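PDB 4PSR: alpha-fucosidase GH29, which probably hydrolyses alpha-L-fucosidic bonds, such as the alpha-1,6 link to the reducing-end N-acetylglucosamine of glycoprotein glycans. Local coordinates for residues D303-A308 with L340-P345; A9-T14 with E251-Y256; T513-A518 with A532-E537; K446-L451 with Y485-T490. All coordinates share one frame; numbering follows the deposited sequence. Where two conformers were deposited one is given.

Interaction 1 of 4, residues D303-A308 with L340-P345; sequences DDAISA and LLNISP
Asp304 and Asn342 meet in the backbone of two parallel strands. Asp304 N donates to Leu340 O, and Asn342 N donates to Asp304 O at 2.8 Å. The alternation ends where Ile306 N donates to Asn342 O at 3.2 Å. That donor lies nearly on the line of the C=O bond, at 171°.

The Asn342 side chain can be followed outward. Its CG is anti to the backbone N (chi1 173°), which sends the amide along the face that carries Asp303 and Ala305. CB lies 3.4 Å from Asp304 O and also touches Ala305 CB. At the amide, ND2 passes Ala305 CB at 4.1 Å and donates to Trp311 O. OD1 accepts from His34 ND1, so both ends of the buried amide are held. A water accepts from Ser307 N and donates to Asn342 O and Ser344 OG, tying together the loops that follow the two strands.

On the same face Asp303 OD1 lies alongside Leu340, 3.6 Å from CD2. This oxygen takes a bond from Trp224 NE1. The Asp303 side chain is about 5 Å from the bound fucose, and His34 also borders that sugar. On the other face, with Asp304, lies Leu341, and Ile306, just past the strand end, crosses it. Ile306 CG1 is 4.0 Å from Leu341 CD1, and Ile306 CD1 lies beside Ile343 CG2 at 3.8 Å.

Strands 300-305 and 337-343 are the last two of the TIM barrel, joined through helix 322-334 in a beta-alpha-beta unit. Strand 29-33 pairs with the far side of 337-343 and closes the barrel, while helix 353-369 packs on Ile306, Leu341 and Ile343.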
loop_
_atom_site.group_PDB
_atom_site.type_symbol
_atom_site.label_atom_id
_atom_site.label_comp_id
_atom_site.label_asym_id
_atom_site.label_seq_id
_atom_site.Cartn_x
_atom_site.Cartn_y
_atom_site.Cartn_z
ATOM N N ASP A 303 0.697 -3.229 -0.071
ATOM C CA ASP A 303 -0.404 -4.105 -0.496
ATOM C C ASP A 303 -0.601 -5.257 0.491
ATOM O O ASP A 303 0.370 -5.772 1.051
ATOM C CB ASP A 303 -0.145 -4.698 -1.882
ATOM C CG ASP A 303 0.463 -3.706 -2.812
ATOM O OD1 ASP A 303 -0.180 -2.676 -3.086
ATOM O OD2 ASP A 303 1.628 -3.946 -3.239
ATOM N N ASP A 304 -1.840 -5.679 0.710
ATOM C CA ASP A 304 -2.120 -6.832 1.549
ATOM C C ASP A 304 -3.180 -7.673 0.845
ATOM O O ASP A 304 -3.596 -7.331 -0.251
ATOM C CB ASP A 304 -2.596 -6.411 2.929
ATOM C CG ASP A 304 -2.052 -7.321 4.022
ATOM O OD1 ASP A 304 -2.145 -8.567 3.882
ATOM O OD2 ASP A 304 -1.519 -6.785 5.012
ATOM N N ALA A 305 -3.619 -8.766 1.467
ATOM C CA ALA A 305 -4.557 -9.674 0.812
ATOM C C ALA A 305 -5.389 -10.397 1.849
ATOM O O ALA A 305 -4.897 -10.662 2.943
ATOM C CB ALA A 305 -3.781 -10.660 -0.048
ATOM N N ILE A 306 -6.659 -10.670 1.547
ATOM C CA ILE A 306 -7.479 -11.463 2.445
ATOM C C ILE A 306 -6.906 -12.904 2.487
ATOM O O ILE A 306 -7.076 -13.568 3.453
ATOM C CB ILE A 306 -9.020 -11.407 2.075
ATOM C CG1 ILE A 306 -9.509 -9.951 2.038
ATOM C CG2 ILE A 306 -9.842 -12.205 3.060
ATOM C CD1 ILE A 306 -10.955 -9.815 1.571
ATOM N N SER A 307 -6.559 -13.369 1.317
ATOM C CA SER A 307 -6.099 -14.716 1.189
ATOM C C SER A 307 -4.868 -14.940 2.040
ATOM O O SER A 307 -4.003 -14.081 2.147
ATOM C CB SER A 307 -5.765 -14.965 -0.257
ATOM O OG SER A 307 -5.072 -16.167 -0.348
ATOM N N ALA A 308 -4.866 -16.090 2.698
ATOM C CA ALA A 308 -3.760 -16.561 3.499
ATOM C C ALA A 308 -2.955 -17.541 2.665
ATOM O O ALA A 308 -2.001 -18.143 3.152
ATOM C CB ALA A 308 -4.282 -17.229 4.728
ATOM N N LEU A 340 -3.486 -1.039 0.309
ATOM C CA LEU A 340 -4.254 -1.507 -0.848
ATOM C C LEU A 340 -4.484 -2.998 -0.671
ATOM O O LEU A 340 -3.536 -3.813 -0.717
ATOM C CB LEU A 340 -3.470 -1.227 -2.149
ATOM C CG LEU A 340 -4.057 -1.806 -3.440
ATOM C CD1 LEU A 340 -5.493 -1.342 -3.678
ATOM C CD2 LEU A 340 -3.139 -1.468 -4.640
ATOM N N LEU A 341 -5.751 -3.365 -0.431
ATOM C CA LEU A 341 -6.143 -4.739 -0.148
ATOM C C LEU A 341 -6.557 -5.507 -1.381
ATOM O O LEU A 341 -7.438 -5.096 -2.145
ATOM C CB LEU A 341 -7.289 -4.750 0.872
ATOM C CG LEU A 341 -7.843 -6.112 1.267
ATOM C CD1 LEU A 341 -6.815 -6.972 1.988
ATOM C CD2 LEU A 341 -9.105 -5.929 2.107
ATOM N N ASN A 342 -5.934 -6.668 -1.562
ATOM C CA ASN A 342 -6.251 -7.554 -2.680
ATOM C C ASN A 342 -7.329 -8.562 -2.346
ATOM O O ASN A 342 -7.281 -9.182 -1.260
ATOM C CB ASN A 342 -4.997 -8.300 -3.162
ATOM C CG ASN A 342 -5.310 -9.326 -4.197
ATOM O OD1 ASN A 342 -5.524 -8.988 -5.347
ATOM N ND2 ASN A 342 -5.337 -10.583 -3.804
ATOM N N ILE A 343 -8.289 -8.719 -3.265
ATOM C CA ILE A 343 -9.308 -9.774 -3.202
ATOM C C ILE A 343 -9.143 -10.697 -4.399
ATOM O O ILE A 343 -8.446 -10.356 -5.382
ATOM C CB ILE A 343 -10.755 -9.174 -3.086
ATOM C CG1 ILE A 343 -11.136 -8.432 -4.359
ATOM C CG2 ILE A 343 -10.808 -8.267 -1.853
ATOM C CD1 ILE A 343 -12.578 -7.835 -4.335
ATOM N N SER A 344 -9.785 -11.861 -4.317
ATOM C CA SER A 344 -9.454 -12.991 -5.196
ATOM C C SER A 344 -10.691 -13.702 -5.740
ATOM O O SER A 344 -11.074 -14.758 -5.220
ATOM C CB SER A 344 -8.605 -14.003 -4.431
ATOM O OG SER A 344 -7.469 -13.399 -3.821
ATOM N N PRO A 345 -11.303 -13.137 -6.788
ATOM C CA PRO A 345 -12.447 -13.825 -7.406
ATOM C C PRO A 345 -12.032 -15.162 -8.030
ATOM O O PRO A 345 -10.902 -15.318 -8.516
ATOM C CB PRO A 345 -12.911 -12.839 -8.488
ATOM C CG PRO A 345 -12.292 -11.500 -8.110
ATOM C CD PRO A 345 -10.991 -11.856 -7.433
HETATM O O HOH W 1 -7.018 -11.988 -1.299
#

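Interaction 2 of 4, residues A9-T14 with E251-Y256; sequences ATWEST and EFLAYY
A capped N-terminal helical turn, residues 11-14, rests here on helix 246-263 of the TIM-barrel domain. The side-chain atoms that touch are all carbon, and several of them rest on backbone nitrogens. Ala9 CB sits 3.9 Å from Glu251 N and 4.0 Å from Glu251 CG. Ala254 CB comes up to the backbone of Ala9, 3.8 Å from its N.

One turn further on, Thr14 points its methyl at the helix. CG2 is 3.9 Å from Leu253 CB, and the two side chains cross at about a right angle. The hydroxyl is turned back. With OG1 between the backbone N and the carbonyl carbon (chi1 58°), it donates to Thr10 O at 2.8 Å. Thr14 N reaches the same oxygen from the opposite face of its plane. Two bonds therefore hold this oxygen.

Trp11 starts away from the helix, but its ring swings back and brings CZ3 to 3.7 Å from Leu253 CD1. The indole NE1 bonds to Glu246 OE1, and Arg279 makes a cation-pi contact with the ring. At the start of the turn Thr10 OG1 accepts from Ser13 N at 3.0 Å. This is the side-chain capping bond of a classic threonine N-cap.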
loop_
_atom_site.group_PDB
_atom_site.type_symbol
_atom_site.label_atom_id
_atom_site.label_comp_id
_atom_site.label_asym_id
_atom_site.label_seq_id
_atom_site.Cartn_x
_atom_site.Cartn_y
_atom_site.Cartn_z
ATOM N N ALA A 9 10.952 13.666 -20.689
ATOM C CA ALA A 9 11.430 12.359 -20.278
ATOM C C ALA A 9 12.853 12.420 -19.695
ATOM O O ALA A 9 13.806 11.852 -20.249
ATOM C CB ALA A 9 11.366 11.392 -21.429
ATOM N N THR A 10 12.968 13.103 -18.553
ATOM C CA THR A 10 14.196 13.161 -17.760
ATOM C C THR A 10 13.870 13.043 -16.275
ATOM O O THR A 10 12.739 13.318 -15.838
ATOM C CB THR A 10 14.940 14.504 -17.929
ATOM O OG1 THR A 10 14.176 15.561 -17.332
ATOM C CG2 THR A 10 15.166 14.829 -19.396
ATOM N N TRP A 11 14.848 12.645 -15.473
ATOM C CA TRP A 11 14.601 12.520 -14.031
ATOM C C TRP A 11 14.323 13.889 -13.429
ATOM O O TRP A 11 13.418 14.058 -12.620
ATOM C CB TRP A 11 15.767 11.837 -13.321
ATOM C CG TRP A 11 15.921 10.413 -13.729
ATOM C CD1 TRP A 11 16.984 9.853 -14.393
ATOM C CD2 TRP A 11 14.969 9.358 -13.551
ATOM N NE1 TRP A 11 16.750 8.516 -14.628
ATOM C CE2 TRP A 11 15.520 8.188 -14.116
ATOM C CE3 TRP A 11 13.710 9.284 -12.953
ATOM C CZ2 TRP A 11 14.849 6.971 -14.121
ATOM C CZ3 TRP A 11 13.051 8.075 -12.962
ATOM C CH2 TRP A 11 13.620 6.936 -13.534
ATOM N N GLU A 12 15.060 14.899 -13.864
ATOM C CA GLU A 12 14.947 16.193 -13.258
ATOM C C GLU A 12 13.578 16.837 -13.548
ATOM O O GLU A 12 12.992 17.482 -12.682
ATOM C CB GLU A 12 16.149 17.045 -13.701
ATOM C CG GLU A 12 16.389 17.089 -15.243
ATOM C CD GLU A 12 17.300 15.973 -15.850
ATOM O OE1 GLU A 12 17.542 14.868 -15.261
ATOM O OE2 GLU A 12 17.775 16.222 -16.986
ATOM N N SER A 13 13.040 16.611 -14.745
ATOM C CA SER A 13 11.717 17.134 -15.098
ATOM C C SER A 13 10.589 16.400 -14.333
ATOM O O SER A 13 9.728 17.028 -13.725
ATOM C CB SER A 13 11.470 16.972 -16.600
ATOM O OG SER A 13 10.194 17.480 -16.957
ATOM N N THR A 14 10.648 15.071 -14.369
ATOM C CA THR A 14 9.600 14.258 -13.744
ATOM C C THR A 14 9.642 14.348 -12.216
ATOM O O THR A 14 8.611 14.159 -11.581
ATOM C CB THR A 14 9.630 12.803 -14.232
ATOM O OG1 THR A 14 10.898 12.206 -13.974
ATOM C CG2 THR A 14 9.320 12.692 -15.735
ATOM N N GLU A 251 9.877 7.904 -20.420
ATOM C CA GLU A 251 8.822 8.283 -21.357
ATOM C C GLU A 251 7.430 7.980 -20.751
ATOM O O GLU A 251 6.495 8.751 -20.928
ATOM C CB GLU A 251 9.034 7.558 -22.691
ATOM C CG GLU A 251 10.184 8.183 -23.504
ATOM C CD GLU A 251 10.657 7.348 -24.671
ATOM O OE1 GLU A 251 10.134 6.251 -24.899
ATOM O OE2 GLU A 251 11.589 7.810 -25.371
ATOM N N PHE A 252 7.320 6.849 -20.045
ATOM C CA PHE A 252 6.089 6.552 -19.301
ATOM C C PHE A 252 5.756 7.638 -18.272
ATOM O O PHE A 252 4.613 8.151 -18.240
ATOM C CB PHE A 252 6.165 5.203 -18.580
ATOM C CG PHE A 252 5.089 5.058 -17.541
ATOM C CD1 PHE A 252 3.748 4.910 -17.902
ATOM C CD2 PHE A 252 5.406 5.146 -16.191
ATOM C CE1 PHE A 252 2.749 4.828 -16.927
ATOM C CE2 PHE A 252 4.421 5.059 -15.209
ATOM C CZ PHE A 252 3.094 4.906 -15.577
ATOM N N LEU A 253 6.724 8.000 -17.420
ATOM C CA LEU A 253 6.485 8.987 -16.381
ATOM C C LEU A 253 6.037 10.314 -16.995
ATOM O O LEU A 253 5.047 10.918 -16.565
ATOM C CB LEU A 253 7.753 9.153 -15.508
ATOM C CG LEU A 253 8.145 7.931 -14.683
ATOM C CD1 LEU A 253 9.526 8.114 -14.051
ATOM C CD2 LEU A 253 7.086 7.667 -13.584
ATOM N N ALA A 254 6.785 10.794 -17.990
ATOM C CA ALA A 254 6.400 12.053 -18.627
ATOM C C ALA A 254 5.016 11.981 -19.289
ATOM O O ALA A 254 4.212 12.900 -19.149
ATOM C CB ALA A 254 7.465 12.515 -19.644
ATOM N N TYR A 255 4.735 10.869 -19.981
ATOM C CA TYR A 255 3.445 10.725 -20.653
ATOM C C TYR A 255 2.275 10.747 -19.675
ATOM O O TYR A 255 1.322 11.500 -19.841
ATOM C CB TYR A 255 3.418 9.473 -21.511
ATOM C CG TYR A 255 2.257 9.391 -22.468
ATOM C CD1 TYR A 255 2.392 9.808 -23.783
ATOM C CD2 TYR A 255 1.024 8.891 -22.074
ATOM C CE1 TYR A 255 1.349 9.732 -24.675
ATOM C CE2 TYR A 255 -0.027 8.795 -22.969
ATOM C CZ TYR A 255 0.155 9.231 -24.276
ATOM O OH TYR A 255 -0.873 9.152 -25.196
ATOM N N TYR A 256 2.390 9.955 -18.616
ATOM C CA TYR A 256 1.333 9.883 -17.627
ATOM C C TYR A 256 1.177 11.209 -16.880
ATOM O O TYR A 256 0.046 11.683 -16.699
ATOM C CB TYR A 256 1.631 8.746 -16.661
ATOM C CG TYR A 256 0.525 8.464 -15.644
ATOM C CD1 TYR A 256 -0.827 8.573 -15.981
ATOM C CD2 TYR A 256 0.832 8.052 -14.347
ATOM C CE1 TYR A 256 -1.834 8.252 -15.063
ATOM C CE2 TYR A 256 -0.168 7.744 -13.425
ATOM C CZ TYR A 256 -1.490 7.848 -13.792
ATOM O OH TYR A 256 -2.456 7.524 -12.850
#

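Interaction 3 of 4, residues T513-A518 with A532-E537; sequences TGKGVA and AGLKPE
The flat groups in this contact are peptides, and each is met by a methyl. Val517 CG2 lies over one face of the Ala532-Gly533 peptide, almost straight above Ala532 O at 3.7 Å. The same oxygen accepts a hydrogen bond from the amine of a bound Tris molecule, probably from the crystallisation liquor. Leu534 CD2 approaches Lys515 O obliquely, from off the peptide plane and beyond the oxygen, at 4.2 Å.

Val517 holds the middle with both branches. Its CG1, anti to the backbone N (chi1 177°), touches Ala532 CB at 3.8 Å. Its CG2 also reaches Leu534 CB at 3.9 Å. Gly533 ends helix 526-532 in a Schellman motif. Its positive phi (113°) turns the chain, so that Ala532 before it and Leu534 after it both direct their CB atoms at Val517. Strand 516-519 is an outermost strand of a four-stranded antiparallel sheet, and its neighbour 504-507 supplies Val506, which touches both Val517 and Leu534.

Lys515 borders the contact on the exposed side. Its CE passes Leu534 CD1 at 4.3 Å, and NZ forms a long, weak ion pair with Glu538.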
loop_
_atom_site.group_PDB
_atom_site.type_symbol
_atom_site.label_atom_id
_atom_site.label_comp_id
_atom_site.label_asym_id
_atom_site.label_seq_id
_atom_site.Cartn_x
_atom_site.Cartn_y
_atom_site.Cartn_z
ATOM N N THR A 513 10.509 24.867 22.900
ATOM C CA THR A 513 9.092 25.166 22.716
ATOM C C THR A 513 8.847 25.519 21.256
ATOM O O THR A 513 9.779 25.518 20.441
ATOM C CB THR A 513 8.598 26.332 23.626
ATOM O OG1 THR A 513 9.133 27.576 23.164
ATOM C CG2 THR A 513 9.003 26.100 25.075
ATOM N N GLY A 514 7.593 25.814 20.929
ATOM C CA GLY A 514 7.193 26.096 19.564
ATOM C C GLY A 514 6.750 24.830 18.860
ATOM O O GLY A 514 6.424 23.832 19.507
ATOM N N LYS A 515 6.747 24.880 17.531
ATOM C CA LYS A 515 6.460 23.710 16.705
ATOM C C LYS A 515 7.529 22.669 16.982
ATOM O O LYS A 515 8.685 23.020 17.157
ATOM C CB LYS A 515 6.501 24.088 15.224
ATOM C CG LYS A 515 5.697 25.323 14.883
ATOM C CD LYS A 515 5.587 25.526 13.376
ATOM C CE LYS A 515 6.914 25.923 12.745
ATOM N NZ LYS A 515 6.790 26.035 11.263
ATOM N N GLY A 516 7.153 21.394 17.030
ATOM C CA GLY A 516 8.136 20.358 17.248
ATOM C C GLY A 516 7.808 19.034 16.605
ATOM O O GLY A 516 6.663 18.783 16.221
ATOM N N VAL A 517 8.830 18.190 16.541
ATOM C CA VAL A 517 8.729 16.853 15.972
ATOM C C VAL A 517 9.458 15.904 16.911
ATOM O O VAL A 517 10.637 16.119 17.230
ATOM C CB VAL A 517 9.363 16.774 14.570
ATOM C CG1 VAL A 517 9.317 15.344 14.027
ATOM C CG2 VAL A 517 8.643 17.724 13.616
ATOM N N ALA A 518 8.771 14.856 17.359
ATOM C CA ALA A 518 9.409 13.765 18.109
ATOM C C ALA A 518 10.079 12.770 17.142
ATOM O O ALA A 518 9.558 12.514 16.040
ATOM C CB ALA A 518 8.405 13.066 18.969
ATOM N N ALA A 532 7.260 15.978 8.306
ATOM C CA ALA A 532 6.808 15.843 9.692
ATOM C C ALA A 532 6.388 17.179 10.267
ATOM O O ALA A 532 5.814 17.214 11.360
ATOM C CB ALA A 532 7.904 15.245 10.544
ATOM N N GLY A 533 6.703 18.264 9.572
ATOM C CA GLY A 533 6.188 19.587 9.910
ATOM C C GLY A 533 7.226 20.586 10.393
ATOM O O GLY A 533 6.843 21.645 10.895
ATOM N N LEU A 534 8.515 20.278 10.261
ATOM C CA LEU A 534 9.561 21.230 10.644
ATOM C C LEU A 534 10.752 21.107 9.712
ATOM O O LEU A 534 11.581 20.207 9.837
ATOM C CB LEU A 534 9.991 21.014 12.093
ATOM C CG LEU A 534 10.977 22.003 12.722
ATOM C CD1 LEU A 534 10.451 23.437 12.633
ATOM C CD2 LEU A 534 11.230 21.622 14.184
ATOM N N LYS A 535 10.815 22.023 8.763
ATOM C CA LYS A 535 11.957 22.138 7.884
ATOM C C LYS A 535 13.198 22.246 8.747
ATOM O O LYS A 535 13.223 22.984 9.742
ATOM C CB LYS A 535 11.843 23.376 6.986
ATOM C CG LYS A 535 10.641 23.355 6.052
ATOM C CD LYS A 535 10.557 24.644 5.244
ATOM C CE LYS A 535 9.363 24.644 4.299
ATOM N NZ LYS A 535 9.291 25.896 3.488
ATOM N N PRO A 536 14.247 21.507 8.391
ATOM C CA PRO A 536 15.369 21.422 9.325
ATOM C C PRO A 536 16.094 22.772 9.508
ATOM O O PRO A 536 16.636 23.024 10.578
ATOM C CB PRO A 536 16.271 20.351 8.697
ATOM C CG PRO A 536 15.832 20.214 7.280
ATOM C CD PRO A 536 14.384 20.582 7.251
ATOM N N GLU A 537 16.056 23.620 8.486
ATOM C CA GLU A 537 16.598 24.976 8.601
ATOM C C GLU A 537 15.930 25.788 9.716
ATOM O O GLU A 537 16.508 26.778 10.181
ATOM C CB GLU A 537 16.454 25.724 7.268
ATOM C CG GLU A 537 15.079 26.330 7.027
ATOM C CD GLU A 537 14.645 26.330 5.571
ATOM O OE1 GLU A 537 14.077 27.347 5.119
ATOM O OE2 GLU A 537 14.838 25.307 4.884
#

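Interaction 4 of 4, residues K446-L451 with Y485-T490; sequences KSVELL and YVLKLT
Glu449 and Lys488 face each other as a hydrogen-bonded antiparallel pair, their side chains side by side and pointing the same way. Lys488 N donates to Glu449 O at 2.7 Å, and Glu449 N returns a bond to Lys488 O. The charges stop short of a salt bridge, with Glu449 OE1 4.6 Å from Lys488 NZ. A water spans them, donating to OE1 and accepting from NZ. The extended lysine puts NZ at Glu371, its salt-bridge partner.

Further along this face Ser447 OG lies 3.4 Å from Thr490 CB. A second water bonds to both hydroxyls. Lys446 and Ser447 both face Thr490, a classic beta bulge. Lys446 N donates to Thr490 O at 2.8 Å; the bond from Ser447 N is weak.

The opposite face is apolar. Val448 and Leu489 run side by side, while Leu450 slants across Leu487, CD1 to CD2 at 3.8 Å. At the end of the pairing Leu451 CD1 meets Lys488 CB at 3.8 Å, the side chains crossing near a right angle.

Strand 485-491 lies between 415-420 and 445-451, and 458-460 flanks the latter. Tyr369 of helix 353-369 packs on Leu451 and Val486.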
loop_
_atom_site.group_PDB
_atom_site.type_symbol
_atom_site.label_atom_id
_atom_site.label_comp_id
_atom_site.label_asym_id
_atom_site.label_seq_id
_atom_site.Cartn_x
_atom_site.Cartn_y
_atom_site.Cartn_z
ATOM N N LYS A 446 -8.500 19.442 26.481
ATOM C CA LYS A 446 -9.852 19.961 26.695
ATOM C C LYS A 446 -10.943 18.932 26.848
ATOM O O LYS A 446 -11.917 19.153 27.566
ATOM C CB LYS A 446 -10.294 20.762 25.490
ATOM C CG LYS A 446 -9.712 22.130 25.355
ATOM C CD LYS A 446 -10.719 23.031 24.667
ATOM C CE LYS A 446 -11.461 22.379 23.473
ATOM N NZ LYS A 446 -11.407 23.261 22.286
ATOM N N SER A 447 -10.849 17.848 26.081
ATOM C CA SER A 447 -11.866 16.824 26.122
ATOM C C SER A 447 -11.264 15.499 25.686
ATOM O O SER A 447 -10.333 15.460 24.872
ATOM C CB SER A 447 -13.064 17.170 25.232
ATOM O OG SER A 447 -12.694 17.391 23.885
ATOM N N VAL A 448 -11.789 14.430 26.264
ATOM C CA VAL A 448 -11.453 13.063 25.897
ATOM C C VAL A 448 -12.797 12.377 25.685
ATOM O O VAL A 448 -13.647 12.373 26.577
ATOM C CB VAL A 448 -10.662 12.357 27.028
ATOM C CG1 VAL A 448 -10.363 10.895 26.646
ATOM C CG2 VAL A 448 -9.396 13.137 27.386
ATOM N N GLU A 449 -13.014 11.795 24.512
ATOM C CA GLU A 449 -14.299 11.234 24.135
ATOM C C GLU A 449 -14.091 9.877 23.480
ATOM O O GLU A 449 -13.122 9.674 22.746
ATOM C CB GLU A 449 -15.009 12.129 23.126
ATOM C CG GLU A 449 -15.203 13.575 23.581
ATOM C CD GLU A 449 -15.714 14.448 22.458
ATOM O OE1 GLU A 449 -14.942 14.747 21.512
ATOM O OE2 GLU A 449 -16.897 14.834 22.516
ATOM N N LEU A 450 -14.988 8.953 23.753
ATOM C CA LEU A 450 -15.051 7.668 23.060
ATOM C C LEU A 450 -16.025 7.730 21.902
ATOM O O LEU A 450 -17.195 8.111 22.064
ATOM C CB LEU A 450 -15.492 6.558 24.012
ATOM C CG LEU A 450 -15.365 5.116 23.504
ATOM C CD1 LEU A 450 -13.901 4.731 23.299
ATOM C CD2 LEU A 450 -16.019 4.127 24.472
ATOM N N LEU A 451 -15.588 7.353 20.703
ATOM C CA LEU A 451 -16.475 7.325 19.562
ATOM C C LEU A 451 -17.507 6.227 19.772
ATOM O O LEU A 451 -17.179 5.130 20.208
ATOM C CB LEU A 451 -15.689 7.101 18.265
ATOM C CG LEU A 451 -15.194 8.370 17.595
ATOM C CD1 LEU A 451 -14.189 9.073 18.463
ATOM C CD2 LEU A 451 -14.607 8.033 16.240
ATOM N N TYR A 485 -11.485 0.249 19.049
ATOM C CA TYR A 485 -12.231 1.325 19.710
ATOM C C TYR A 485 -11.408 2.593 19.632
ATOM O O TYR A 485 -10.188 2.541 19.663
ATOM C CB TYR A 485 -12.562 0.959 21.174
ATOM C CG TYR A 485 -13.429 -0.276 21.251
ATOM C CD1 TYR A 485 -12.863 -1.539 21.289
ATOM C CD2 TYR A 485 -14.816 -0.195 21.254
ATOM C CE1 TYR A 485 -13.645 -2.680 21.306
ATOM C CE2 TYR A 485 -15.607 -1.352 21.274
ATOM C CZ TYR A 485 -15.016 -2.577 21.330
ATOM O OH TYR A 485 -15.777 -3.726 21.360
ATOM N N VAL A 486 -12.077 3.731 19.510
ATOM C CA VAL A 486 -11.391 4.985 19.263
ATOM C C VAL A 486 -11.663 6.042 20.318
ATOM O O VAL A 486 -12.821 6.422 20.549
ATOM C CB VAL A 486 -11.770 5.580 17.869
ATOM C CG1 VAL A 486 -10.981 6.841 17.573
ATOM C CG2 VAL A 486 -11.571 4.579 16.739
ATOM N N LEU A 487 -10.595 6.553 20.899
ATOM C CA LEU A 487 -10.638 7.742 21.756
ATOM C C LEU A 487 -10.231 8.971 20.953
ATOM O O LEU A 487 -9.312 8.925 20.124
ATOM C CB LEU A 487 -9.708 7.581 22.950
ATOM C CG LEU A 487 -10.105 6.513 23.969
ATOM C CD1 LEU A 487 -8.947 6.117 24.837
ATOM C CD2 LEU A 487 -11.275 7.006 24.846
ATOM N N LYS A 488 -10.899 10.090 21.229
ATOM C CA LYS A 488 -10.633 11.358 20.546
ATOM C C LYS A 488 -10.217 12.365 21.587
ATOM O O LYS A 488 -11.009 12.663 22.506
ATOM C CB LYS A 488 -11.876 11.832 19.792
ATOM C CG LYS A 488 -11.768 13.192 19.138
ATOM C CD LYS A 488 -13.057 13.544 18.421
ATOM C CE LYS A 488 -12.965 14.864 17.700
ATOM N NZ LYS A 488 -14.231 15.173 16.995
ATOM N N LEU A 489 -9.004 12.879 21.478
ATOM C CA LEU A 489 -8.435 13.819 22.454
ATOM C C LEU A 489 -8.279 15.168 21.786
ATOM O O LEU A 489 -7.556 15.309 20.820
ATOM C CB LEU A 489 -7.076 13.335 22.968
ATOM C CG LEU A 489 -7.008 12.211 24.017
ATOM C CD1 LEU A 489 -7.605 10.934 23.492
ATOM C CD2 LEU A 489 -5.588 11.953 24.422
ATOM N N THR A 490 -8.989 16.171 22.291
ATOM C CA THR A 490 -8.942 17.511 21.719
ATOM C C THR A 490 -8.123 18.432 22.601
ATOM O O THR A 490 -8.328 18.485 23.823
ATOM C CB THR A 490 -10.350 18.073 21.538
ATOM O OG1 THR A 490 -11.141 17.209 20.705
ATOM C CG2 THR A 490 -10.286 19.473 20.914
HETATM O O HOH W 2 -12.385 15.127 22.251
HETATM O O HOH W 3 -15.802 15.853 19.238
HETATM O O HOH W 4 -15.020 3.232 20.213
#

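In the fold
Interaction 1 is the core contact, its centre about 11 Å from the centre of the chain, with every touching residue buried. The centres of the other three lie about 23 to 28 Å from it, and these contacts are partly buried. Interactions 1 and 2 share the TIM-barrel domain: one joins two of its strands, the other lays the N-terminal turn on an outer helix. Helix 353-369 lies against both interaction 1 and interaction 4, so it links the barrel to the six-stranded sheet. Interactions 1 and 4 rest on strand pairing, parallel in the first and antiparallel in the second. Interactions 2 and 3 rely on side-chain carbon contacts instead. No two of the four contacts touch.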